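Local coordinates for protein cyclase (Uncultured organism, PDB 5IBZ) that probably acts as a cyclase-family hydrolase with arylformamidase-like activity, and here carries bound acetylphosphate, at residues G30-I35 / T153-R158; V41-L46 / E299-A304; S54-I59 / G110-D115; G159-I164 / E287-C292; I178-L183 / V234-E239. One frame throughout, in Å; residues are numbered along the deposited sequence. Where two conformers were deposited one is given.

In the fold
From the N terminus, the loop 30-35 meets 153-158 in interaction 1, closing a loop inside which interaction 3 (54-59 with 110-115) is nested. Interaction 2 begins on helix 37-44 and reaches forward to strand 299-303; its segments alternate with those of interaction 1, so the two cross, and its long loop encloses interactions 3, 4 and 5. After interaction 1 closes, strand 158-163 opens interaction 4 with helix 286-295, and interaction 5, between helices 180-190 and 233-239, is nested within it. Interactions 2, 3 and 4 reach the same mixed sheet. Interaction 5 joins peripheral helices, while interactions 1, 2 and 3 also touch the second subunit.

Interaction 1: residues G30-I35 / T153-R158; sequences GAANYI and TSFLGR
Ser154 OG is linked to Ala32 O through a water that lies 2.7 Å from the hydroxyl oxygen OG of Ser154. The same water donates to the carbonyl oxygen O of Ala32 over 2.8 Å, so a single molecule bridges the carbonyl of 30-35 to the serine hydroxyl of 153-158. The hydroxyl is also packed against carbon: Ala32 CB comes to 3.4 Å from Ser154 OG, and Ile35 CD1 touches it from another direction. Its first torsion (chi1 -164°) turns OG opposite the backbone N and toward 30-35, where it can meet the water and both apolar side chains.

Ile35 contributes two branches. CD1, at the end of a chain extended through chi2 (178°), lies 3.8 Å from Phe155 N, while CG2 comes equally near Leu156 O. Phe155 points its CB away from 30-35, yet its ring comes back within touch of both side chains, which meet it obliquely: Ile35 CD1 and Phe155 CD1 are 4.4 Å apart. Ser154 OG stands 3.6 Å above the plane of that ring, displaced toward its rim. Beyond the contact, the Phe155 ring meets Trp114 and lies edge-to-face with Tyr278.

The 3-10 turn of 31-34 presents Ala32 and Ile35 on a common side, and its backbone bond from Ile35 N to Ala32 O uses the same carbonyl that receives the water. Ala32 O therefore accepts two bonds, one from the turn and one from the water shared with Ser154 OG. The chemistry is thus aliphatic groups packed on a hydroxyl and on backbone atoms, with the Phe155 ring a looser apolar neighbour and one water as the polar coupling between the segments.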
# COMPACT_ATOMS: atom_id res chain seq x y z
N GLY B 30 -27.54 1.72 14.66
CA GLY B 30 -27.33 1.98 16.07
C GLY B 30 -27.66 3.41 16.47
O GLY B 30 -28.65 4.00 16.01
N ALA B 31 -26.80 3.98 17.32
CA ALA B 31 -27.09 5.28 17.92
C ALA B 31 -27.03 6.42 16.91
O ALA B 31 -27.46 7.53 17.19
CB ALA B 31 -26.15 5.54 19.09
N ALA B 32 -26.53 6.15 15.71
CA ALA B 32 -26.66 7.14 14.65
C ALA B 32 -28.14 7.48 14.37
O ALA B 32 -28.46 8.58 13.89
CB ALA B 32 -25.97 6.63 13.38
N ASN B 33 -29.05 6.58 14.72
CA ASN B 33 -30.47 6.87 14.55
C ASN B 33 -31.00 7.98 15.47
O ASN B 33 -32.11 8.49 15.25
CB ASN B 33 -31.28 5.60 14.76
CG ASN B 33 -31.03 4.58 13.66
OD1 ASN B 33 -31.02 4.90 12.47
ND2 ASN B 33 -30.79 3.33 14.06
N TYR B 34 -30.23 8.37 16.48
CA TYR B 34 -30.57 9.51 17.31
C TYR B 34 -30.37 10.84 16.55
O TYR B 34 -30.93 11.85 16.97
CB TYR B 34 -29.73 9.55 18.58
CG TYR B 34 -30.02 8.50 19.63
CD1 TYR B 34 -31.31 8.23 20.07
CD2 TYR B 34 -28.97 7.83 20.25
CE1 TYR B 34 -31.53 7.29 21.04
CE2 TYR B 34 -29.18 6.89 21.23
CZ TYR B 34 -30.45 6.63 21.63
OH TYR B 34 -30.65 5.69 22.63
N ILE B 35 -29.58 10.85 15.48
CA ILE B 35 -29.43 12.06 14.70
C ILE B 35 -30.55 12.11 13.65
O ILE B 35 -30.56 11.35 12.68
CB ILE B 35 -28.05 12.17 14.02
CG1 ILE B 35 -26.94 12.01 15.07
CG2 ILE B 35 -27.97 13.49 13.29
CD1 ILE B 35 -25.50 12.04 14.50
N THR B 153 -24.19 9.06 5.74
CA THR B 153 -24.79 10.40 5.86
C THR B 153 -24.85 10.89 7.32
O THR B 153 -25.27 12.03 7.58
CB THR B 153 -26.20 10.49 5.20
OG1 THR B 153 -26.99 9.31 5.40
CG2 THR B 153 -26.02 10.66 3.70
N SER B 154 -24.33 10.09 8.25
CA SER B 154 -24.43 10.45 9.66
C SER B 154 -23.27 11.31 10.15
O SER B 154 -22.35 11.66 9.39
CB SER B 154 -24.52 9.18 10.53
OG SER B 154 -24.98 9.49 11.83
N PHE B 155 -23.31 11.60 11.44
CA PHE B 155 -22.29 12.37 12.16
C PHE B 155 -22.13 13.78 11.62
O PHE B 155 -21.07 14.40 11.76
CB PHE B 155 -20.95 11.63 12.16
CG PHE B 155 -21.07 10.17 12.50
CD1 PHE B 155 -21.83 9.76 13.57
CD2 PHE B 155 -20.45 9.21 11.72
CE1 PHE B 155 -21.98 8.39 13.86
CE2 PHE B 155 -20.58 7.87 12.00
CZ PHE B 155 -21.34 7.46 13.07
N LEU B 156 -23.22 14.31 11.11
CA LEU B 156 -23.32 15.70 10.80
C LEU B 156 -24.54 16.20 11.58
O LEU B 156 -25.67 15.82 11.29
CB LEU B 156 -23.43 15.88 9.29
CG LEU B 156 -23.54 17.30 8.77
CD1 LEU B 156 -22.84 17.42 7.43
CD2 LEU B 156 -25.01 17.69 8.67
N GLY B 157 -24.28 17.02 12.61
CA GLY B 157 -25.30 17.36 13.58
C GLY B 157 -24.67 18.16 14.69
O GLY B 157 -23.71 18.91 14.46
N ARG B 158 -25.23 18.04 15.89
CA ARG B 158 -24.76 18.86 17.00
C ARG B 158 -23.59 18.17 17.70
O ARG B 158 -23.62 16.97 17.96
CB ARG B 158 -25.89 19.13 17.99
CG ARG B 158 -25.85 20.54 18.59
CD ARG B 158 -27.05 20.80 19.46
NE ARG B 158 -26.82 20.19 20.74
CZ ARG B 158 -26.85 20.82 21.91
NH1 ARG B 158 -27.19 22.09 22.00
NH2 ARG B 158 -26.57 20.14 23.00
O HOH W 1 -27.68 9.59 11.41

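Interaction 2: residues V41-L46 / E299-A304; sequences VAAARL and EFFLAA
Leu46, Ala43 and Ala44 form an apolar face against Glu299, Phe300 and Phe301, and the contacts divide into aliphatic packing on the strand backbone and packing at the edge of one aromatic ring. In the first group Leu46 does most of the work. Its CD1 methyl lies 3.7 Å from Phe300 N and 3.8 Å from the carbonyl carbon C of Glu299, so it rests upon the peptide joining those residues. The same methyl is 4.0 Å from Glu299 CB, which touches it with the root of the side chain. With CG opposite the carbonyl carbon (chi1 -58°) and an extended second torsion, Leu46 projects this methyl toward the strand.

The ring contacts belong to Phe301. Its CD2 edge is turned to the helix backbone, 3.6 Å from Ala44 N, and Ala43 C lies near the ring plane at the same edge. Ala43 CB adds a side-chain contact, 3.8 Å from Phe301 CD2, and Ala44 CB is a more distant neighbour. At the stem of the side chain, Phe301 CB approaches Ala43 O at 3.7 Å, so the side chain meets the helix along both its stem and its edge. Having CG opposite the backbone N (chi1 -179°) sets the ring beside this turn.

Polar groups look elsewhere: Glu299 OE2 accepts from Lys193 N, and Leu46 O receives Arg297 NH2. Phe301 also meets Phe301 of the second subunit. The small alanines let the helix backbone lie against the aromatic edge, and the contact rests on van der Waals packing of side-chain carbons against backbone, with no direct polar bond between the segments and the strand's hydrogen bonds directed to its neighbours in the sheet.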
# COMPACT_ATOMS: atom_id res chain seq x y z
N VAL B 41 -31.28 20.36 11.90
CA VAL B 41 -31.75 21.74 11.75
C VAL B 41 -31.40 22.54 13.00
O VAL B 41 -30.92 23.68 12.90
CB VAL B 41 -33.26 21.77 11.48
CG1 VAL B 41 -33.80 23.21 11.53
CG2 VAL B 41 -33.55 21.14 10.14
N ALA B 42 -31.64 21.98 14.18
CA ALA B 42 -31.26 22.67 15.41
C ALA B 42 -29.75 22.96 15.49
O ALA B 42 -29.34 24.06 15.89
CB ALA B 42 -31.71 21.85 16.64
N ALA B 43 -28.93 21.99 15.11
CA ALA B 43 -27.49 22.16 15.13
C ALA B 43 -27.06 23.28 14.19
O ALA B 43 -26.17 24.08 14.50
CB ALA B 43 -26.80 20.85 14.76
N ALA B 44 -27.70 23.35 13.02
CA ALA B 44 -27.38 24.39 12.05
C ALA B 44 -27.61 25.79 12.60
O ALA B 44 -26.94 26.75 12.18
CB ALA B 44 -28.18 24.21 10.78
N ARG B 45 -28.56 25.95 13.52
CA ARG B 45 -28.84 27.27 14.09
C ARG B 45 -27.68 27.74 14.99
O ARG B 45 -27.60 28.92 15.36
CB ARG B 45 -30.15 27.24 14.88
CG ARG B 45 -31.40 26.90 14.05
CD ARG B 45 -31.75 27.95 12.99
NE ARG B 45 -30.93 27.92 11.78
CZ ARG B 45 -30.98 27.00 10.82
NH1 ARG B 45 -30.18 27.12 9.78
NH2 ARG B 45 -31.79 25.95 10.90
N LEU B 46 -26.79 26.82 15.34
CA LEU B 46 -25.60 27.20 16.12
C LEU B 46 -24.50 27.83 15.26
O LEU B 46 -23.50 28.32 15.80
CB LEU B 46 -25.02 25.99 16.85
CG LEU B 46 -25.99 25.31 17.80
CD1 LEU B 46 -25.32 24.10 18.44
CD2 LEU B 46 -26.52 26.28 18.84
N GLU B 299 -21.15 24.21 22.43
CA GLU B 299 -22.05 23.49 21.53
C GLU B 299 -21.94 24.07 20.14
O GLU B 299 -21.92 25.29 19.96
CB GLU B 299 -23.50 23.55 22.00
CG GLU B 299 -23.73 23.01 23.41
CD GLU B 299 -24.04 24.09 24.43
OE1 GLU B 299 -23.82 25.28 24.13
OE2 GLU B 299 -24.51 23.75 25.54
N PHE B 300 -21.84 23.20 19.13
CA PHE B 300 -21.58 23.68 17.78
C PHE B 300 -22.14 22.72 16.74
O PHE B 300 -22.63 21.63 17.08
CB PHE B 300 -20.08 23.85 17.56
CG PHE B 300 -19.28 22.68 18.06
CD1 PHE B 300 -19.09 21.56 17.28
CD2 PHE B 300 -18.75 22.69 19.34
CE1 PHE B 300 -18.37 20.49 17.75
CE2 PHE B 300 -18.04 21.62 19.81
CZ PHE B 300 -17.85 20.52 19.02
N PHE B 301 -22.08 23.14 15.49
CA PHE B 301 -22.41 22.25 14.38
C PHE B 301 -21.15 21.46 14.04
O PHE B 301 -20.07 22.03 13.93
CB PHE B 301 -22.93 23.04 13.17
CG PHE B 301 -23.32 22.20 11.99
CD1 PHE B 301 -22.38 21.83 11.03
CD2 PHE B 301 -24.63 21.81 11.82
CE1 PHE B 301 -22.76 21.08 9.92
CE2 PHE B 301 -25.01 21.03 10.73
CZ PHE B 301 -24.07 20.69 9.78
N LEU B 302 -21.30 20.15 13.94
CA LEU B 302 -20.18 19.26 13.66
C LEU B 302 -20.39 18.53 12.35
O LEU B 302 -21.42 17.86 12.19
CB LEU B 302 -20.03 18.25 14.78
CG LEU B 302 -18.88 17.24 14.64
CD1 LEU B 302 -17.55 17.94 14.55
CD2 LEU B 302 -18.90 16.31 15.81
N ALA B 303 -19.44 18.66 11.42
CA ALA B 303 -19.43 17.87 10.20
C ALA B 303 -18.34 16.83 10.32
O ALA B 303 -17.15 17.14 10.06
CB ALA B 303 -19.20 18.74 8.98
N ALA B 304 -18.73 15.63 10.74
CA ALA B 304 -17.79 14.55 11.01
C ALA B 304 -18.19 13.29 10.25
O ALA B 304 -18.06 12.16 10.74
CB ALA B 304 -17.70 14.29 12.49

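Interaction 3: residues S54-I59 / G110-D115; sequences SLAIPI and GSTQWD
Thr112 OG1 receives the backbone N-H of Ile57 in a nearly straight bond, 2.9 Å from Ile57 N to Thr112 OG1 with an angle of 165° at the hydrogen. The threonine torsion (chi1 -58°) sets OG1 beside its own backbone N, while CG2 swings opposite that nitrogen and lies 3.9 Å from Leu55 O. Thr112 OG1 also hydrogen-bonds to Ile282 O, tying 54-59 to a second loop.

Ile57 has the less usual conformation: at chi1 60° its CG1 sits between backbone N and carbonyl carbon, which brings CG1 3.4 Å from Thr112 OG1 and 3.6 Å from Ser111 OG. Ile59 adds CG1 at 3.7 Å from Ser111 OG. That hydroxyl binds two waters, one donating to Ile57 O and the other to Pro58 O. A valine in place of Thr112 would probably cost the Ile57 N-H its acceptor and break the link to Ile282 O.

Ser111 and Thr112 lead into strand 113-115, whose Asp115 belongs to the acetylphosphate pocket. That strand pairs with 278-281 and 314-316, while the loop 54-59 follows strand 52-54 at the far edge of the sheet, and Ile59 and Ser111 both touch strand 97-107.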
# COMPACT_ATOMS: atom_id res chain seq x y z
N SER B 54 -10.77 22.57 12.23
CA SER B 54 -10.50 21.17 11.91
C SER B 54 -10.05 20.44 13.16
O SER B 54 -9.11 20.88 13.82
CB SER B 54 -9.42 21.05 10.85
OG SER B 54 -8.92 19.73 10.80
N LEU B 55 -10.68 19.30 13.44
CA LEU B 55 -10.35 18.52 14.62
C LEU B 55 -9.54 17.29 14.24
O LEU B 55 -9.55 16.28 14.95
CB LEU B 55 -11.63 18.11 15.38
CG LEU B 55 -12.64 19.25 15.57
CD1 LEU B 55 -13.83 18.74 16.37
CD2 LEU B 55 -12.02 20.43 16.29
N ALA B 56 -8.83 17.37 13.12
CA ALA B 56 -7.97 16.28 12.68
C ALA B 56 -6.50 16.52 12.98
O ALA B 56 -6.02 17.65 12.95
CB ALA B 56 -8.15 16.04 11.19
N ILE B 57 -5.78 15.43 13.22
CA ILE B 57 -4.32 15.46 13.14
C ILE B 57 -3.91 15.29 11.68
O ILE B 57 -4.67 14.78 10.85
CB ILE B 57 -3.65 14.38 14.00
CG1 ILE B 57 -4.05 12.96 13.60
CG2 ILE B 57 -3.95 14.63 15.46
CD1 ILE B 57 -3.03 11.90 14.05
N PRO B 58 -2.68 15.71 11.35
CA PRO B 58 -2.24 15.48 9.97
C PRO B 58 -2.09 14.01 9.66
O PRO B 58 -1.56 13.24 10.50
CB PRO B 58 -0.89 16.21 9.90
CG PRO B 58 -0.46 16.38 11.31
CD PRO B 58 -1.71 16.47 12.14
N ILE B 59 -2.55 13.62 8.47
CA ILE B 59 -2.31 12.28 7.95
C ILE B 59 -0.91 12.26 7.34
O ILE B 59 -0.68 12.80 6.25
CB ILE B 59 -3.34 11.87 6.91
CG1 ILE B 59 -4.74 11.87 7.54
CG2 ILE B 59 -2.99 10.49 6.33
CD1 ILE B 59 -5.86 11.48 6.63
N GLY B 110 -5.82 4.42 11.57
CA GLY B 110 -4.46 4.91 11.68
C GLY B 110 -4.29 6.40 11.94
O GLY B 110 -3.17 6.86 12.03
N SER B 111 -5.40 7.12 12.07
CA SER B 111 -5.36 8.57 12.23
C SER B 111 -6.64 9.02 12.95
O SER B 111 -7.32 8.21 13.55
CB SER B 111 -5.20 9.26 10.87
OG SER B 111 -4.84 10.63 11.01
N THR B 112 -6.97 10.31 12.89
CA THR B 112 -8.28 10.77 13.32
C THR B 112 -9.34 9.87 12.68
O THR B 112 -9.31 9.64 11.47
CB THR B 112 -8.50 12.24 12.92
OG1 THR B 112 -7.45 13.04 13.51
CG2 THR B 112 -9.86 12.72 13.35
N GLN B 113 -10.26 9.36 13.48
CA GLN B 113 -11.11 8.26 13.02
C GLN B 113 -12.45 8.19 13.70
O GLN B 113 -12.62 8.65 14.84
CB GLN B 113 -10.38 6.92 13.23
CG GLN B 113 -10.27 6.51 14.71
CD GLN B 113 -9.28 5.39 14.91
OE1 GLN B 113 -9.63 4.23 15.13
NE2 GLN B 113 -8.03 5.72 14.79
N TRP B 114 -13.39 7.56 12.99
CA TRP B 114 -14.55 6.89 13.60
C TRP B 114 -14.31 5.39 13.51
O TRP B 114 -13.82 4.90 12.49
CB TRP B 114 -15.86 7.18 12.89
CG TRP B 114 -16.50 8.47 13.17
CD1 TRP B 114 -16.77 9.44 12.25
CD2 TRP B 114 -16.99 8.96 14.42
NE1 TRP B 114 -17.40 10.49 12.85
CE2 TRP B 114 -17.55 10.24 14.18
CE3 TRP B 114 -17.01 8.46 15.71
CZ2 TRP B 114 -18.10 11.01 15.18
CZ3 TRP B 114 -17.59 9.22 16.71
CH2 TRP B 114 -18.11 10.49 16.44
N ASP B 115 -14.72 4.69 14.55
CA ASP B 115 -14.78 3.23 14.54
C ASP B 115 -16.22 2.83 14.35
O ASP B 115 -17.10 3.31 15.06
CB ASP B 115 -14.24 2.66 15.83
CG ASP B 115 -12.79 3.08 16.08
OD1 ASP B 115 -12.08 3.38 15.10
OD2 ASP B 115 -12.39 3.13 17.26
O HOH W 2 -6.50 12.87 10.24
O HOH W 3 -2.11 10.53 10.99

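Interaction 4: residues G159-I164 / E287-C292; sequences GVLVDI and ELAKDC
Strand 159-163 and helix 287-292 cross almost at right angles (signed angle -89°), their axes 9.6 Å apart at closest approach, with Asp163 and Ala289 the nearest pair of CA atoms. Leu161 fills the space between them with its CD2 methyl, which lies 3.6 Å from Ala289 CA and 3.8 Å from Ala289 CB. The same methyl reaches Cys292 SG at 3.9 Å, and Leu288 CG borders it more loosely. Its position follows from a first torsion that puts CG opposite the backbone N (chi1 173°), carrying the branch toward the helix.

Asp163 makes the polar half. Its OD2 packs 3.4 Å from Ala289 CB and accepts from a water, 2.7 Å away from OD2, that also donates to Ala289 O. The carboxylate is heavily engaged beyond these segments: OD2 pairs with Arg166 NH1 and OD1 with Arg203 NH1, which probably favours its charged form.

Asp163 is also the N-cap of helix 164-167 and the centre of an inverse gamma turn, so the chain passes from the strand region into that helix through this residue, whose side chain caps a backbone N just beyond. The whole is a helix packed across one face of a mixed beta sheet, in a layered alpha/beta arrangement.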
# COMPACT_ATOMS: atom_id res chain seq x y z
N GLY B 159 -22.52 18.94 17.95
CA GLY B 159 -21.40 18.45 18.73
C GLY B 159 -21.27 19.29 19.98
O GLY B 159 -21.64 20.47 19.99
N VAL B 160 -20.77 18.67 21.04
CA VAL B 160 -20.51 19.35 22.30
C VAL B 160 -19.12 18.95 22.79
O VAL B 160 -18.82 17.75 22.93
CB VAL B 160 -21.57 19.00 23.36
CG1 VAL B 160 -21.28 19.76 24.69
CG2 VAL B 160 -22.96 19.31 22.83
N LEU B 161 -18.28 19.96 23.02
CA LEU B 161 -16.98 19.77 23.65
C LEU B 161 -17.11 19.75 25.15
O LEU B 161 -17.72 20.65 25.73
CB LEU B 161 -16.00 20.88 23.25
CG LEU B 161 -14.65 20.88 23.97
CD1 LEU B 161 -13.82 19.69 23.55
CD2 LEU B 161 -13.92 22.19 23.70
N VAL B 162 -16.55 18.72 25.78
CA VAL B 162 -16.33 18.76 27.21
C VAL B 162 -14.82 18.75 27.46
O VAL B 162 -14.11 17.79 27.15
CB VAL B 162 -17.08 17.60 27.93
CG1 VAL B 162 -16.62 16.22 27.47
CG2 VAL B 162 -16.99 17.75 29.42
N ASP B 163 -14.34 19.87 28.00
CA ASP B 163 -12.91 20.08 28.18
C ASP B 163 -12.52 19.60 29.56
O ASP B 163 -12.49 20.35 30.53
CB ASP B 163 -12.56 21.54 27.98
CG ASP B 163 -11.06 21.78 27.87
OD1 ASP B 163 -10.28 20.89 28.26
OD2 ASP B 163 -10.69 22.89 27.40
N ILE B 164 -12.24 18.32 29.65
CA ILE B 164 -11.92 17.73 30.95
C ILE B 164 -10.57 18.25 31.45
O ILE B 164 -10.39 18.46 32.65
CB ILE B 164 -11.92 16.19 30.86
CG1 ILE B 164 -13.32 15.68 30.47
CG2 ILE B 164 -11.50 15.58 32.19
CD1 ILE B 164 -14.38 15.91 31.52
N GLU B 287 -7.17 23.71 19.66
CA GLU B 287 -7.59 25.04 19.21
C GLU B 287 -9.08 25.28 19.41
O GLU B 287 -9.49 26.40 19.75
CB GLU B 287 -7.22 25.26 17.74
CG GLU B 287 -5.77 25.72 17.58
CD GLU B 287 -4.76 24.74 18.16
OE1 GLU B 287 -4.16 25.06 19.21
OE2 GLU B 287 -4.58 23.65 17.56
N LEU B 288 -9.89 24.26 19.18
CA LEU B 288 -11.31 24.35 19.47
C LEU B 288 -11.52 24.69 20.94
O LEU B 288 -12.35 25.55 21.27
CB LEU B 288 -12.04 23.05 19.13
CG LEU B 288 -13.53 23.01 19.51
CD1 LEU B 288 -14.36 24.02 18.71
CD2 LEU B 288 -14.09 21.62 19.35
N ALA B 289 -10.80 24.01 21.82
CA ALA B 289 -11.00 24.22 23.25
C ALA B 289 -10.60 25.63 23.67
O ALA B 289 -11.27 26.26 24.50
CB ALA B 289 -10.25 23.18 24.05
N LYS B 290 -9.52 26.16 23.10
CA LYS B 290 -9.13 27.54 23.39
C LYS B 290 -10.23 28.50 22.95
O LYS B 290 -10.55 29.46 23.67
CB LYS B 290 -7.82 27.89 22.69
CG LYS B 290 -7.22 29.23 23.10
CD LYS B 290 -5.86 29.39 22.45
CE LYS B 290 -5.24 30.75 22.74
NZ LYS B 290 -5.39 31.14 24.17
N ASP B 291 -10.81 28.26 21.79
CA ASP B 291 -11.86 29.13 21.28
C ASP B 291 -13.09 29.07 22.18
O ASP B 291 -13.68 30.10 22.48
CB ASP B 291 -12.21 28.77 19.83
CG ASP B 291 -13.29 29.68 19.26
OD1 ASP B 291 -12.94 30.82 18.91
OD2 ASP B 291 -14.46 29.26 19.18
N CYS B 292 -13.48 27.86 22.59
CA CYS B 292 -14.65 27.72 23.47
C CYS B 292 -14.43 28.38 24.83
O CYS B 292 -15.36 28.93 25.42
CB CYS B 292 -15.00 26.24 23.66
SG CYS B 292 -15.57 25.41 22.15
O HOH W 4 -12.37 24.92 26.68

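Interaction 5: residues I178-L183 / V234-E239; sequences ITRADL and VPWIHE
Arg180 and Glu239 form a two-pronged salt bridge, in which NH1 and NH2 of the arginine each take one carboxylate oxygen. Arg180 NH1 lies 2.8 Å from Glu239 OE1 and Arg180 NH2 lies 2.9 Å from Glu239 OE2. Both oxygens are met on their syn sides and close to the guanidinium plane, although the two planes are tilted by 32°. An extended side chain, with CG opposite the backbone N (chi1 179°), carries the guanidinium across to the second helix.

Packing against Trp236 holds the same group. Trp236 CD1 sits 3.7 Å above the centre of the guanidinium, and the planes stand 76° apart, so the indole offers its edge to the guanidinium face. On the indole face, Leu183 CB makes a CH-pi contact 4.3 Å from the six-membered ring centroid, and Leu183 CD1 is 3.8 Å from Trp236 CZ3. A methionine replacing Arg180 would probably leave Glu239 without its cationic mate and the Trp236 CD1 edge without its flat cover.

Within 178-183, Thr179 OG1 accepts from Asp182 N while Asp182 OD2 accepts from Thr179 N. This reciprocal pair is a capping box, opening helix 180-190 where it packs against helix 233-239.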
# COMPACT_ATOMS: atom_id res chain seq x y z
N ILE B 178 -11.37 9.15 33.57
CA ILE B 178 -12.42 10.16 33.50
C ILE B 178 -13.77 9.52 33.80
O ILE B 178 -14.18 8.58 33.15
CB ILE B 178 -12.43 10.85 32.13
CG1 ILE B 178 -11.08 11.51 31.87
CG2 ILE B 178 -13.56 11.87 32.04
CD1 ILE B 178 -10.87 11.92 30.42
N THR B 179 -14.44 10.07 34.80
CA THR B 179 -15.67 9.51 35.34
C THR B 179 -16.92 10.24 34.90
O THR B 179 -16.87 11.34 34.36
CB THR B 179 -15.64 9.57 36.87
OG1 THR B 179 -15.63 10.95 37.25
CG2 THR B 179 -14.42 8.85 37.43
N ARG B 180 -18.06 9.63 35.19
CA ARG B 180 -19.36 10.29 35.04
C ARG B 180 -19.37 11.65 35.74
O ARG B 180 -19.83 12.65 35.18
CB ARG B 180 -20.47 9.41 35.61
CG ARG B 180 -21.88 10.04 35.52
CD ARG B 180 -22.89 9.27 36.37
NE ARG B 180 -24.22 9.88 36.27
CZ ARG B 180 -25.23 9.40 35.53
NH1 ARG B 180 -25.11 8.25 34.88
NH2 ARG B 180 -26.37 10.07 35.48
N ALA B 181 -18.90 11.69 36.97
CA ALA B 181 -18.92 12.91 37.75
C ALA B 181 -18.05 13.99 37.09
O ALA B 181 -18.40 15.16 37.10
CB ALA B 181 -18.46 12.64 39.16
N ASP B 182 -16.92 13.59 36.53
CA ASP B 182 -16.06 14.54 35.80
C ASP B 182 -16.79 15.13 34.60
O ASP B 182 -16.76 16.35 34.34
CB ASP B 182 -14.78 13.88 35.29
CG ASP B 182 -13.87 13.42 36.38
OD1 ASP B 182 -13.90 13.98 37.51
OD2 ASP B 182 -13.06 12.51 36.06
N LEU B 183 -17.44 14.27 33.83
CA LEU B 183 -18.14 14.71 32.63
C LEU B 183 -19.30 15.65 32.99
O LEU B 183 -19.46 16.72 32.40
CB LEU B 183 -18.65 13.50 31.84
CG LEU B 183 -17.54 12.68 31.18
CD1 LEU B 183 -18.05 11.32 30.80
CD2 LEU B 183 -16.98 13.40 29.97
N VAL B 234 -20.51 4.73 30.92
CA VAL B 234 -21.31 4.03 29.92
C VAL B 234 -22.83 4.21 30.16
O VAL B 234 -23.58 4.52 29.21
CB VAL B 234 -20.91 2.55 29.84
CG1 VAL B 234 -21.89 1.76 29.01
CG2 VAL B 234 -19.51 2.42 29.21
N PRO B 235 -23.30 4.04 31.41
CA PRO B 235 -24.74 4.26 31.57
C PRO B 235 -25.12 5.71 31.26
O PRO B 235 -26.22 5.97 30.74
CB PRO B 235 -24.99 3.92 33.03
CG PRO B 235 -23.88 2.99 33.41
CD PRO B 235 -22.68 3.50 32.62
N TRP B 236 -24.23 6.65 31.58
CA TRP B 236 -24.49 8.07 31.29
C TRP B 236 -24.58 8.32 29.78
O TRP B 236 -25.49 9.01 29.32
CB TRP B 236 -23.39 8.92 31.93
CG TRP B 236 -23.55 10.39 31.75
CD1 TRP B 236 -24.39 11.23 32.44
CD2 TRP B 236 -22.83 11.20 30.83
NE1 TRP B 236 -24.21 12.52 32.00
CE2 TRP B 236 -23.27 12.52 31.01
CE3 TRP B 236 -21.85 10.94 29.87
CZ2 TRP B 236 -22.76 13.58 30.26
CZ3 TRP B 236 -21.35 11.99 29.12
CH2 TRP B 236 -21.81 13.29 29.32
N ILE B 237 -23.65 7.76 29.03
CA ILE B 237 -23.68 7.87 27.58
C ILE B 237 -25.00 7.35 27.04
O ILE B 237 -25.60 7.94 26.14
CB ILE B 237 -22.47 7.12 26.96
CG1 ILE B 237 -21.19 7.91 27.23
CG2 ILE B 237 -22.66 6.95 25.47
CD1 ILE B 237 -19.91 7.12 27.06
N HIS B 238 -25.46 6.22 27.58
CA HIS B 238 -26.77 5.68 27.23
C HIS B 238 -27.93 6.62 27.56
O HIS B 238 -28.79 6.87 26.70
CB HIS B 238 -27.00 4.33 27.93
CG HIS B 238 -28.36 3.75 27.70
ND1 HIS B 238 -29.28 3.59 28.71
CD2 HIS B 238 -28.96 3.29 26.57
CE1 HIS B 238 -30.39 3.06 28.22
NE2 HIS B 238 -30.22 2.86 26.93
N GLU B 239 -27.93 7.11 28.80
CA GLU B 239 -28.96 8.02 29.31
C GLU B 239 -29.16 9.20 28.40
O GLU B 239 -30.30 9.59 28.10
CB GLU B 239 -28.56 8.54 30.70
CG GLU B 239 -28.71 7.53 31.80
CD GLU B 239 -28.01 7.94 33.08
OE1 GLU B 239 -27.29 7.08 33.64
OE2 GLU B 239 -28.23 9.08 33.55